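Local coordinates for protein putative transcriptional regulator (Streptomyces coelicolor A3, PDB 2RA5) that probably binds DNA as a GntR-family transcription factor, carrying a UTRA domain whose pocket holds meso-tartaric acid in the crystal, at residues A[210-215]-A[229-234]; A[135-140]-A[149-154]; A[107-112]-A[164-169]; A[182-187]-A[216-221]. One frame throughout, in Å; residues are numbered along the deposited sequence.

Contact 1. Residues A[210-215]-A[229-234]; sequences LLTMER and THTYRP. With SRT (S,R meso-tartaric acid), chain B.
Tyr232 and His230 both set CG beside their own backbone N (chi1 -50° in each), which lays their rings along the neighbouring strand on the face that also carries Leu211 and Met213. The two strands form a beta hairpin of the UTRA-domain sheet, antiparallel, with hydrogen-bonded pairs at Leu211–Tyr232 and Met213–His230. Tyr232 N gives to Leu211 O at 2.7 Å, and His230 N meets Met213 O at 2.8 Å, nearly in line with the carbonyl. The selenomethionine Met213 bends at its second torsion and runs beside His230, its CE 3.6 Å from ND1 at the ring edge; its CG comes to the edge of the phenol, 3.4 Å from Tyr232 OH. Tyr237 stacks on the Tyr232 ring and Phe239 meets it edge to face. A serine in place of Tyr232 would probably leave Met213 CG and these two aromatic rings without the surface they pack on. On the other face, Leu210 CD1 touches Thr231 CG2 at 3.7 Å. At the pocket end, His230 CE1 lies over one face of the Arg215 guanidinium, ring and guanidinium planes 79° apart, while Arg215 NH1 donates to tartrate O1 at 2.9 Å.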
# COMPACT_ATOMS: atom_id res chain seq x y z
N LEU A 210 -10.41 -7.03 3.18
CA LEU A 210 -10.08 -6.68 1.80
C LEU A 210 -9.00 -5.61 1.77
O LEU A 210 -8.90 -4.79 2.68
CB LEU A 210 -11.31 -6.17 1.05
CG LEU A 210 -12.45 -7.12 0.64
CD1 LEU A 210 -13.34 -6.39 -0.35
CD2 LEU A 210 -11.95 -8.42 0.05
N LEU A 211 -8.20 -5.63 0.71
CA LEU A 211 -7.22 -4.58 0.51
C LEU A 211 -7.94 -3.47 -0.24
O LEU A 211 -8.64 -3.72 -1.22
CB LEU A 211 -6.03 -5.11 -0.30
CG LEU A 211 -4.71 -4.32 -0.38
CD1 LEU A 211 -4.19 -3.91 0.99
CD2 LEU A 211 -3.67 -5.16 -1.11
N THR A 212 -7.81 -2.25 0.25
CA THR A 212 -8.46 -1.15 -0.44
C THR A 212 -7.47 -0.11 -0.93
O THR A 212 -6.42 0.11 -0.33
CB THR A 212 -9.49 -0.44 0.45
OG1 THR A 212 -8.81 0.29 1.48
CG2 THR A 212 -10.49 -1.43 1.06
N MSE A 213 -7.82 0.54 -2.02
CA MSE A 213 -7.07 1.71 -2.42
C MSE A 213 -7.93 2.78 -3.12
O MSE A 213 -8.90 2.49 -3.84
CB MSE A 213 -5.86 1.28 -3.23
CG MSE A 213 -6.01 1.35 -4.71
SE MSE A 213 -4.85 2.74 -5.39
CE MSE A 213 -4.82 2.18 -7.26
N GLU A 214 -7.59 4.03 -2.85
CA GLU A 214 -8.25 5.16 -3.48
C GLU A 214 -7.20 5.98 -4.20
O GLU A 214 -6.12 6.20 -3.66
CB GLU A 214 -8.98 6.02 -2.45
CG GLU A 214 -10.33 5.48 -2.01
CD GLU A 214 -10.94 6.34 -0.91
OE1 GLU A 214 -10.64 7.55 -0.86
OE2 GLU A 214 -11.69 5.79 -0.08
N ARG A 215 -7.51 6.42 -5.41
CA ARG A 215 -6.55 7.16 -6.19
C ARG A 215 -7.21 8.32 -6.95
O ARG A 215 -8.30 8.16 -7.49
CB ARG A 215 -5.86 6.20 -7.16
CG ARG A 215 -5.00 6.83 -8.23
CD ARG A 215 -4.65 5.81 -9.30
NE ARG A 215 -5.82 5.31 -10.04
CZ ARG A 215 -5.83 4.18 -10.75
NH1 ARG A 215 -6.92 3.80 -11.40
NH2 ARG A 215 -4.73 3.43 -10.82
N THR A 229 -11.79 3.96 -6.85
CA THR A 229 -12.00 3.40 -5.53
C THR A 229 -12.04 1.88 -5.72
O THR A 229 -12.94 1.33 -6.36
CB THR A 229 -13.27 4.01 -4.85
OG1 THR A 229 -13.25 3.76 -3.44
CG2 THR A 229 -14.59 3.52 -5.49
N HIS A 230 -11.02 1.20 -5.19
CA HIS A 230 -10.79 -0.20 -5.52
C HIS A 230 -10.70 -1.10 -4.31
O HIS A 230 -10.30 -0.68 -3.23
CB HIS A 230 -9.49 -0.33 -6.31
CG HIS A 230 -9.38 0.60 -7.46
ND1 HIS A 230 -8.26 1.35 -7.71
CD2 HIS A 230 -10.26 0.91 -8.46
CE1 HIS A 230 -8.43 2.08 -8.80
NE2 HIS A 230 -9.65 1.82 -9.27
N THR A 231 -11.08 -2.37 -4.51
CA THR A 231 -10.93 -3.44 -3.53
C THR A 231 -10.15 -4.62 -4.12
O THR A 231 -10.29 -4.95 -5.30
CB THR A 231 -12.29 -3.98 -3.08
OG1 THR A 231 -13.17 -4.03 -4.21
CG2 THR A 231 -12.90 -3.08 -2.02
N TYR A 232 -9.34 -5.25 -3.28
CA TYR A 232 -8.54 -6.38 -3.72
C TYR A 232 -8.62 -7.52 -2.72
O TYR A 232 -8.50 -7.29 -1.51
CB TYR A 232 -7.07 -5.97 -3.84
CG TYR A 232 -6.84 -4.73 -4.64
CD1 TYR A 232 -6.93 -3.47 -4.05
CD2 TYR A 232 -6.51 -4.80 -5.99
CE1 TYR A 232 -6.71 -2.32 -4.79
CE2 TYR A 232 -6.29 -3.66 -6.73
CZ TYR A 232 -6.39 -2.42 -6.13
OH TYR A 232 -6.17 -1.28 -6.88
N ARG A 233 -8.80 -8.74 -3.23
CA ARG A 233 -8.71 -9.96 -2.41
C ARG A 233 -7.27 -10.17 -1.94
O ARG A 233 -6.40 -10.46 -2.77
CB ARG A 233 -9.15 -11.18 -3.22
CG ARG A 233 -10.53 -11.06 -3.84
CD ARG A 233 -10.94 -12.37 -4.48
NE ARG A 233 -10.99 -13.45 -3.50
CZ ARG A 233 -10.91 -14.74 -3.80
NH1 ARG A 233 -10.97 -15.64 -2.84
NH2 ARG A 233 -10.76 -15.12 -5.06
N PRO A 234 -7.01 -9.99 -0.63
CA PRO A 234 -5.64 -10.01 -0.09
C PRO A 234 -4.89 -11.33 -0.33
O PRO A 234 -3.67 -11.33 -0.37
CB PRO A 234 -5.83 -9.75 1.42
CG PRO A 234 -7.30 -9.99 1.66
CD PRO A 234 -7.98 -9.56 0.39
O1 SRT B . -7.59 1.76 -13.28
O11 SRT B . -6.23 0.50 -12.05
C1 SRT B . -6.73 0.83 -13.17
C2 SRT B . -6.32 0.06 -14.41
O2 SRT B . -6.94 0.63 -15.57
C3 SRT B . -4.78 -0.03 -14.55
O3 SRT B . -4.38 -1.13 -15.38
C4 SRT B . -4.22 1.22 -15.16
O4 SRT B . -4.05 1.30 -16.41
O41 SRT B . -3.94 2.12 -14.33

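Contact 2. Residues A[135-140]-A[149-154]; sequences RIERLR and YLCNYL. With SRT (S,R meso-tartaric acid), chain B.
Arg135–Arg140 and Tyr149–Leu154 run antiparallel, with hydrogen-bonded pairs at Ile136–Asn152 and Arg138–Leu150; Leu150 N to Arg138 O, at 2.8 Å, is nearly straight. On the face of Glu137, Tyr149 swings its ring across the neighbouring strand, CG anti to the backbone N (chi1 -159°), and its hydroxyl donates to Glu137 OE2 in a very short bond, OH to OE2 2.5 Å. Carboxylate and ring stand 85° apart. The other oxygen, OE1, takes Arg135 NE at 2.8 Å through its anti lone pair, in a salt bridge lying close to the guanidinium plane. A glutamine in place of Glu137 would probably leave the Arg135 guanidinium without its counter-charge and weaken the hold on the Tyr149 hydroxyl. Arg135 also runs its aliphatic chain alongside Tyr153, CD 3.4 Å from CE2. On the opposite face, Leu150 CD1 sits over one face of the Arg138 guanidinium, 3.8 Å from NH2, and touches Arg140 CG. Arg138 bends at two torsions and presents its edge to the tartrate, NH2 reaching O1 in a weak bond, while Arg140 NH2 lies 2.8 Å from tartrate O3. This hairpin thus contributes Arg138 and Arg140 to the ligand pocket of the UTRA domain, with Gly170, Leu171, Tyr172 and Arg215 completing it.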
# COMPACT_ATOMS: atom_id res chain seq x y z
N ARG A 135 -19.44 6.75 -14.42
CA ARG A 135 -19.08 5.66 -13.52
C ARG A 135 -18.82 4.32 -14.23
O ARG A 135 -19.70 3.74 -14.86
CB ARG A 135 -20.11 5.47 -12.40
CG ARG A 135 -19.72 4.37 -11.40
CD ARG A 135 -20.60 4.30 -10.18
NE ARG A 135 -21.42 3.10 -10.17
CZ ARG A 135 -22.75 3.09 -10.21
NH1 ARG A 135 -23.41 1.94 -10.19
NH2 ARG A 135 -23.42 4.23 -10.26
N ILE A 136 -17.59 3.85 -14.11
CA ILE A 136 -17.20 2.54 -14.62
C ILE A 136 -16.93 1.56 -13.49
O ILE A 136 -16.35 1.91 -12.46
CB ILE A 136 -15.97 2.63 -15.55
CG1 ILE A 136 -16.29 3.51 -16.76
CG2 ILE A 136 -15.56 1.26 -16.03
CD1 ILE A 136 -15.09 3.85 -17.60
N GLU A 137 -17.37 0.32 -13.67
CA GLU A 137 -17.02 -0.74 -12.75
C GLU A 137 -16.44 -1.96 -13.49
O GLU A 137 -17.02 -2.43 -14.47
CB GLU A 137 -18.23 -1.11 -11.90
CG GLU A 137 -18.71 0.04 -11.04
CD GLU A 137 -19.79 -0.35 -10.06
OE1 GLU A 137 -20.56 0.54 -9.64
OE2 GLU A 137 -19.89 -1.55 -9.72
N ARG A 138 -15.28 -2.43 -13.05
CA ARG A 138 -14.63 -3.60 -13.65
C ARG A 138 -14.28 -4.66 -12.60
O ARG A 138 -13.88 -4.34 -11.48
CB ARG A 138 -13.33 -3.26 -14.38
CG ARG A 138 -13.42 -2.33 -15.55
CD ARG A 138 -12.59 -1.09 -15.24
NE ARG A 138 -11.26 -1.10 -15.84
CZ ARG A 138 -10.25 -0.34 -15.41
NH1 ARG A 138 -9.07 -0.40 -16.01
NH2 ARG A 138 -10.44 0.47 -14.38
N LEU A 139 -14.43 -5.92 -12.99
CA LEU A 139 -13.85 -7.02 -12.24
C LEU A 139 -12.58 -7.48 -12.97
O LEU A 139 -12.58 -7.66 -14.19
CB LEU A 139 -14.86 -8.15 -12.11
CG LEU A 139 -14.54 -9.35 -11.22
CD1 LEU A 139 -14.55 -8.99 -9.74
CD2 LEU A 139 -15.54 -10.47 -11.48
N ARG A 140 -11.48 -7.60 -12.23
CA ARG A 140 -10.24 -8.14 -12.78
C ARG A 140 -10.06 -9.56 -12.30
O ARG A 140 -10.13 -9.83 -11.10
CB ARG A 140 -9.04 -7.31 -12.34
CG ARG A 140 -8.95 -5.99 -13.02
CD ARG A 140 -8.08 -6.03 -14.26
NE ARG A 140 -7.31 -4.79 -14.33
CZ ARG A 140 -7.37 -3.91 -15.33
NH1 ARG A 140 -8.13 -4.16 -16.39
NH2 ARG A 140 -6.64 -2.80 -15.27
N TYR A 149 -11.93 -5.57 -7.52
CA TYR A 149 -13.11 -4.83 -7.97
C TYR A 149 -12.80 -3.33 -8.15
O TYR A 149 -12.50 -2.63 -7.18
CB TYR A 149 -14.28 -5.02 -7.01
CG TYR A 149 -15.58 -4.72 -7.69
CD1 TYR A 149 -16.00 -5.49 -8.76
CD2 TYR A 149 -16.37 -3.65 -7.29
CE1 TYR A 149 -17.18 -5.23 -9.40
CE2 TYR A 149 -17.56 -3.37 -7.94
CZ TYR A 149 -17.96 -4.17 -8.99
OH TYR A 149 -19.13 -3.93 -9.67
N LEU A 150 -12.86 -2.85 -9.39
CA LEU A 150 -12.42 -1.49 -9.72
C LEU A 150 -13.56 -0.54 -10.10
O LEU A 150 -14.13 -0.67 -11.19
CB LEU A 150 -11.43 -1.54 -10.89
CG LEU A 150 -10.26 -2.53 -10.86
CD1 LEU A 150 -9.32 -2.29 -12.03
CD2 LEU A 150 -9.52 -2.48 -9.52
N CYS A 151 -13.89 0.42 -9.23
CA CYS A 151 -14.84 1.50 -9.58
C CYS A 151 -14.10 2.78 -9.94
O CYS A 151 -13.33 3.30 -9.15
CB CYS A 151 -15.81 1.80 -8.42
SG CYS A 151 -16.58 0.37 -7.64
N ASN A 152 -14.36 3.31 -11.14
CA ASN A 152 -13.78 4.60 -11.53
C ASN A 152 -14.78 5.68 -11.95
O ASN A 152 -15.85 5.41 -12.48
CB ASN A 152 -12.69 4.42 -12.60
CG ASN A 152 -11.57 3.49 -12.14
OD1 ASN A 152 -10.53 3.93 -11.64
ND2 ASN A 152 -11.79 2.20 -12.28
N TYR A 153 -14.40 6.93 -11.69
CA TYR A 153 -15.23 8.07 -12.06
C TYR A 153 -14.43 9.03 -12.88
O TYR A 153 -13.32 9.40 -12.51
CB TYR A 153 -15.73 8.77 -10.81
CG TYR A 153 -16.55 7.87 -9.92
CD1 TYR A 153 -15.95 7.09 -8.93
CD2 TYR A 153 -17.93 7.78 -10.08
CE1 TYR A 153 -16.70 6.27 -8.12
CE2 TYR A 153 -18.69 6.95 -9.27
CZ TYR A 153 -18.07 6.20 -8.29
OH TYR A 153 -18.81 5.37 -7.48
N LEU A 154 -14.98 9.41 -14.02
CA LEU A 154 -14.32 10.40 -14.87
C LEU A 154 -15.22 11.62 -15.06
O LEU A 154 -16.44 11.51 -15.11
CB LEU A 154 -13.94 9.83 -16.25
CG LEU A 154 -13.38 8.44 -16.52
CD1 LEU A 154 -12.18 8.58 -17.46
CD2 LEU A 154 -12.99 7.75 -15.26
O1 SRT B . -7.59 1.76 -13.28
O11 SRT B . -6.23 0.50 -12.05
C1 SRT B . -6.73 0.83 -13.17
C2 SRT B . -6.32 0.06 -14.41
O2 SRT B . -6.94 0.63 -15.57
C3 SRT B . -4.78 -0.03 -14.55
O3 SRT B . -4.38 -1.13 -15.38
C4 SRT B . -4.22 1.22 -15.16
O4 SRT B . -4.05 1.30 -16.41
O41 SRT B . -3.94 2.12 -14.33

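Contact 3. Residues A[107-112]-A[164-169]; sequences TKVLVN and GQLEAT
Leu166 and Glu167, on one turn of a short helix, meet Thr107 and Val109 of the strand beside it. Gly164 is the N-cap, and its carbonyl takes both Glu167 N (2.9 Å from O) and Ala168 N, the two donors coming from the same face of its plane; the backbone angles of Gly164 would jam a side chain against the preceding carbonyl. Leu166 then turns its flank to the strand: its CB rests on Val109 CG2 at 3.6 Å, the two side chains crossing at about a right angle. Its carbonyl O receives a weak bond from Thr107 OG1, at 3.4 Å. That hydroxyl is placed anti to the backbone N (chi1 165°), which leaves the methyl CG2 against the helix backbone, close to the carbonyls of Leu166 and Glu167. Glu167 stretches along the strand, its CG 3.3 Å from Thr107 O and 3.9 Å from Val109 CG2. A water ties the backbones together, accepting from Thr107 N and donating to Glu167 O at 2.6 Å. Nearby, Asn112 ND2 bonds to Leu161 O in the preceding loop. Beyond Val109, Leu110 and Val111 both face Glu137, a classic beta bulge. The contact thus docks a short surface helix on strand 106-116, outermost in the UTRA-domain sheet within this chain.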
# COMPACT_ATOMS: atom_id res chain seq x y z
N THR A 107 -10.01 -8.60 -17.77
CA THR A 107 -10.93 -7.59 -17.27
C THR A 107 -12.35 -7.75 -17.82
O THR A 107 -12.54 -7.95 -19.02
CB THR A 107 -10.39 -6.17 -17.56
OG1 THR A 107 -11.44 -5.20 -17.39
CG2 THR A 107 -9.85 -6.08 -18.97
N LYS A 108 -13.34 -7.68 -16.93
CA LYS A 108 -14.75 -7.69 -17.34
C LYS A 108 -15.54 -6.49 -16.82
O LYS A 108 -15.69 -6.29 -15.61
CB LYS A 108 -15.42 -8.99 -16.89
CG LYS A 108 -14.93 -10.20 -17.67
CD LYS A 108 -15.82 -11.41 -17.44
CE LYS A 108 -15.30 -12.62 -18.21
NZ LYS A 108 -16.10 -13.84 -17.90
N VAL A 109 -16.07 -5.69 -17.73
CA VAL A 109 -16.85 -4.52 -17.34
C VAL A 109 -18.23 -4.86 -16.76
O VAL A 109 -19.04 -5.51 -17.41
CB VAL A 109 -17.08 -3.58 -18.51
CG1 VAL A 109 -17.83 -2.35 -18.04
CG2 VAL A 109 -15.75 -3.19 -19.15
N LEU A 110 -18.50 -4.40 -15.54
CA LEU A 110 -19.79 -4.63 -14.89
C LEU A 110 -20.72 -3.42 -14.91
O LEU A 110 -21.93 -3.56 -14.79
CB LEU A 110 -19.59 -5.08 -13.44
CG LEU A 110 -18.72 -6.31 -13.21
CD1 LEU A 110 -19.05 -6.93 -11.87
CD2 LEU A 110 -18.94 -7.33 -14.32
N VAL A 111 -20.16 -2.22 -15.01
CA VAL A 111 -20.96 -1.01 -15.06
C VAL A 111 -20.30 0.04 -15.93
O VAL A 111 -19.12 0.37 -15.77
CB VAL A 111 -21.21 -0.41 -13.67
CG1 VAL A 111 -21.78 0.99 -13.81
CG2 VAL A 111 -22.14 -1.31 -12.86
N ASN A 112 -21.07 0.57 -16.87
CA ASN A 112 -20.64 1.73 -17.64
C ASN A 112 -21.78 2.78 -17.72
O ASN A 112 -22.66 2.73 -18.57
CB ASN A 112 -20.16 1.27 -19.01
CG ASN A 112 -19.46 2.34 -19.78
OD1 ASN A 112 -19.49 3.52 -19.42
ND2 ASN A 112 -18.83 1.95 -20.87
N GLY A 164 -15.86 -2.78 -23.70
CA GLY A 164 -15.24 -3.57 -24.75
C GLY A 164 -13.81 -3.14 -24.94
O GLY A 164 -12.89 -3.93 -24.74
N GLN A 165 -13.61 -1.87 -25.32
CA GLN A 165 -12.27 -1.30 -25.31
C GLN A 165 -11.66 -1.55 -23.94
O GLN A 165 -10.47 -1.81 -23.81
CB GLN A 165 -12.33 0.18 -25.57
CG GLN A 165 -12.90 0.52 -26.90
CD GLN A 165 -11.92 1.29 -27.74
OE1 GLN A 165 -12.08 2.48 -27.96
NE2 GLN A 165 -10.88 0.60 -28.19
N LEU A 166 -12.52 -1.50 -22.93
CA LEU A 166 -12.11 -1.63 -21.54
C LEU A 166 -11.73 -3.05 -21.15
O LEU A 166 -11.03 -3.28 -20.17
CB LEU A 166 -13.24 -1.12 -20.64
CG LEU A 166 -13.16 0.39 -20.41
CD1 LEU A 166 -14.52 0.97 -20.04
CD2 LEU A 166 -12.11 0.73 -19.36
N GLU A 167 -12.22 -4.02 -21.92
CA GLU A 167 -11.88 -5.41 -21.66
C GLU A 167 -10.57 -5.76 -22.36
O GLU A 167 -9.90 -6.73 -22.02
CB GLU A 167 -13.03 -6.33 -22.06
CG GLU A 167 -14.28 -6.15 -21.19
CD GLU A 167 -15.47 -6.96 -21.68
OE1 GLU A 167 -16.16 -7.59 -20.85
OE2 GLU A 167 -15.72 -6.95 -22.90
N ALA A 168 -10.21 -4.92 -23.34
CA ALA A 168 -8.96 -5.07 -24.08
C ALA A 168 -7.77 -4.47 -23.34
O ALA A 168 -6.79 -5.16 -23.07
CB ALA A 168 -9.09 -4.46 -25.47
N THR A 169 -7.85 -3.18 -23.02
CA THR A 169 -6.71 -2.47 -22.44
C THR A 169 -7.01 -1.73 -21.13
O THR A 169 -8.17 -1.50 -20.77
CB THR A 169 -6.10 -1.46 -23.47
OG1 THR A 169 -6.96 -0.32 -23.61
CG2 THR A 169 -5.94 -2.13 -24.83
O HOH W 1 -9.39 -8.89 -20.63

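Contact 4. Residues A[182-187]-A[216-221]; sequences LHSARQ and TTFDDT
A classic beta bulge starts this strand pair: His183 and Ser184 both face Phe218. Phe218 O takes His183 N at 2.9 Å and, more weakly, Ser184 N at 3.4 Å. Past the bulge the ladder is regular and antiparallel. Phe218 N gives to Ser184 O, and Arg186 and Thr216 exchange two backbone bonds, Arg186 N to Thr216 O being 2.8 Å.

The Phe218 ring, with CG beside its backbone N (chi1 -49°), turns its edge to Ser184 O, Ala185 CA and Arg186 N; CD1 lies 4.0 Å from Ser184 OG. That hydroxyl and the Asp219 carbonyl share a water, which donates to Asp219 O at 2.9 Å. On the face of Ala185, Thr217 places its methyl CG2 against Leu182 CD2, 3.9 Å away, while its OG1 is held by Tyr172 of the ligand pocket and by Glu226.

Strand 184-193 is outermost on one side of the UTRA-domain sheet within this chain, with 209-218 next to it, and the sheet runs on into the second subunit through an antiparallel ladder with Ser184, Ala185 and Gln187. In one of its two modelled conformers, Arg186 leads its guanidinium away from Thr216 to a salt bridge with Glu240 of the second subunit. Where strand 209-218 ends, Asp219 makes an Asx turn: OD1 accepts Thr221 N from above the carboxylate plane and also Thr221 OG1, at 2.8 Å, both from the same face. Across from it on the other segment, His183 CB lies 3.6 Å from Asp219 O.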
# COMPACT_ATOMS: atom_id res chain seq x y z
N LEU A 182 -1.26 12.32 -18.25
CA LEU A 182 -1.33 11.89 -16.87
C LEU A 182 -0.02 12.31 -16.21
O LEU A 182 1.05 11.85 -16.59
CB LEU A 182 -1.54 10.38 -16.80
CG LEU A 182 -2.76 9.97 -17.64
CD1 LEU A 182 -2.94 8.48 -17.73
CD2 LEU A 182 -4.01 10.60 -17.09
N HIS A 183 -0.09 13.22 -15.26
CA HIS A 183 1.12 13.80 -14.69
C HIS A 183 1.39 13.34 -13.25
O HIS A 183 2.54 13.08 -12.89
CB HIS A 183 1.06 15.32 -14.79
CG HIS A 183 2.34 15.99 -14.45
ND1 HIS A 183 2.54 16.65 -13.24
CD2 HIS A 183 3.50 16.12 -15.13
CE1 HIS A 183 3.76 17.14 -13.21
NE2 HIS A 183 4.37 16.83 -14.34
N SER A 184 0.35 13.25 -12.43
CA SER A 184 0.50 12.75 -11.08
C SER A 184 -0.75 12.03 -10.60
O SER A 184 -1.77 11.98 -11.29
CB SER A 184 0.87 13.88 -10.10
OG SER A 184 -0.15 14.87 -10.05
N ALA A 185 -0.65 11.49 -9.40
CA ALA A 185 -1.75 10.80 -8.78
C ALA A 185 -1.55 10.88 -7.30
O ALA A 185 -0.42 10.90 -6.83
CB ALA A 185 -1.79 9.36 -9.20
N ARG A 186 -2.66 10.88 -6.58
CA ARG A 186 -2.65 10.87 -5.14
C ARG A 186 -3.21 9.50 -4.73
O ARG A 186 -4.23 9.07 -5.27
CB ARG A 186 -3.52 12.02 -4.64
CG ARG A 186 -3.67 12.11 -3.16
CD ARG A 186 -2.37 12.46 -2.50
NE ARG A 186 -2.62 12.65 -1.08
CZ ARG A 186 -2.71 11.65 -0.22
NH1 ARG A 186 -2.97 11.91 1.06
NH2 ARG A 186 -2.55 10.41 -0.64
N GLN A 187 -2.54 8.80 -3.82
CA GLN A 187 -2.98 7.45 -3.43
C GLN A 187 -3.02 7.20 -1.92
O GLN A 187 -2.13 7.61 -1.18
CB GLN A 187 -2.10 6.37 -4.05
CG GLN A 187 -2.12 6.30 -5.55
CD GLN A 187 -1.73 4.92 -6.03
OE1 GLN A 187 -1.64 3.98 -5.24
NE2 GLN A 187 -1.48 4.79 -7.33
N THR A 216 -6.56 9.48 -6.97
CA THR A 216 -6.98 10.52 -7.91
C THR A 216 -5.86 10.83 -8.87
O THR A 216 -4.75 11.12 -8.46
CB THR A 216 -7.37 11.85 -7.23
OG1 THR A 216 -8.26 11.62 -6.15
CG2 THR A 216 -8.04 12.80 -8.25
N THR A 217 -6.18 10.86 -10.16
CA THR A 217 -5.17 11.15 -11.17
C THR A 217 -5.38 12.51 -11.84
O THR A 217 -6.48 12.84 -12.27
CB THR A 217 -5.17 10.05 -12.25
OG1 THR A 217 -5.08 8.77 -11.62
CG2 THR A 217 -4.00 10.24 -13.22
N PHE A 218 -4.30 13.28 -11.94
CA PHE A 218 -4.34 14.61 -12.53
C PHE A 218 -3.54 14.72 -13.83
O PHE A 218 -2.58 13.97 -14.04
CB PHE A 218 -3.82 15.64 -11.54
CG PHE A 218 -4.43 15.53 -10.19
CD1 PHE A 218 -4.02 14.53 -9.31
CD2 PHE A 218 -5.44 16.41 -9.80
CE1 PHE A 218 -4.59 14.41 -8.05
CE2 PHE A 218 -6.01 16.31 -8.53
CZ PHE A 218 -5.59 15.32 -7.65
N ASP A 219 -3.92 15.67 -14.68
CA ASP A 219 -3.17 15.93 -15.91
C ASP A 219 -2.11 17.04 -15.77
O ASP A 219 -1.83 17.50 -14.66
CB ASP A 219 -4.10 16.14 -17.11
CG ASP A 219 -4.88 17.45 -17.07
OD1 ASP A 219 -4.66 18.30 -16.17
OD2 ASP A 219 -5.73 17.61 -17.96
N ASP A 220 -1.50 17.42 -16.89
CA ASP A 220 -0.52 18.52 -16.96
C ASP A 220 -0.94 19.83 -16.28
O ASP A 220 -0.12 20.61 -15.80
CB ASP A 220 -0.27 18.86 -18.43
CG ASP A 220 0.68 17.92 -19.08
OD1 ASP A 220 1.07 16.92 -18.44
OD2 ASP A 220 1.04 18.20 -20.25
N THR A 221 -2.24 20.08 -16.27
CA THR A 221 -2.75 21.37 -15.85
C THR A 221 -3.26 21.32 -14.41
O THR A 221 -3.76 22.30 -13.87
CB THR A 221 -3.85 21.80 -16.82
OG1 THR A 221 -5.03 21.03 -16.57
CG2 THR A 221 -3.40 21.57 -18.27
O HOH W 2 -0.67 16.82 -12.08

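In the fold
Contacts 1 and 2 are buried hairpins in the middle of one antiparallel sheet, joined to each other where strand 224-232 pairs with 145-154. Contact 1 supplies one arginine to the tartrate and contact 2 supplies two. Contact 4 shares strand 209-218 with contact 1 and carries the sheet outward; it is partly buried, and some of its polar groups meet water or the second subunit, while others close turns or reach the pocket side. Contact 3, at the other margin, is a surface contact with no strand pairing of its own: a weak bond, one water and a few aliphatic carbons join helix to strand. Contact 2 is nested within the loop that contact 3 closes, and the two meet where strands 132-142 and 106-116 pair.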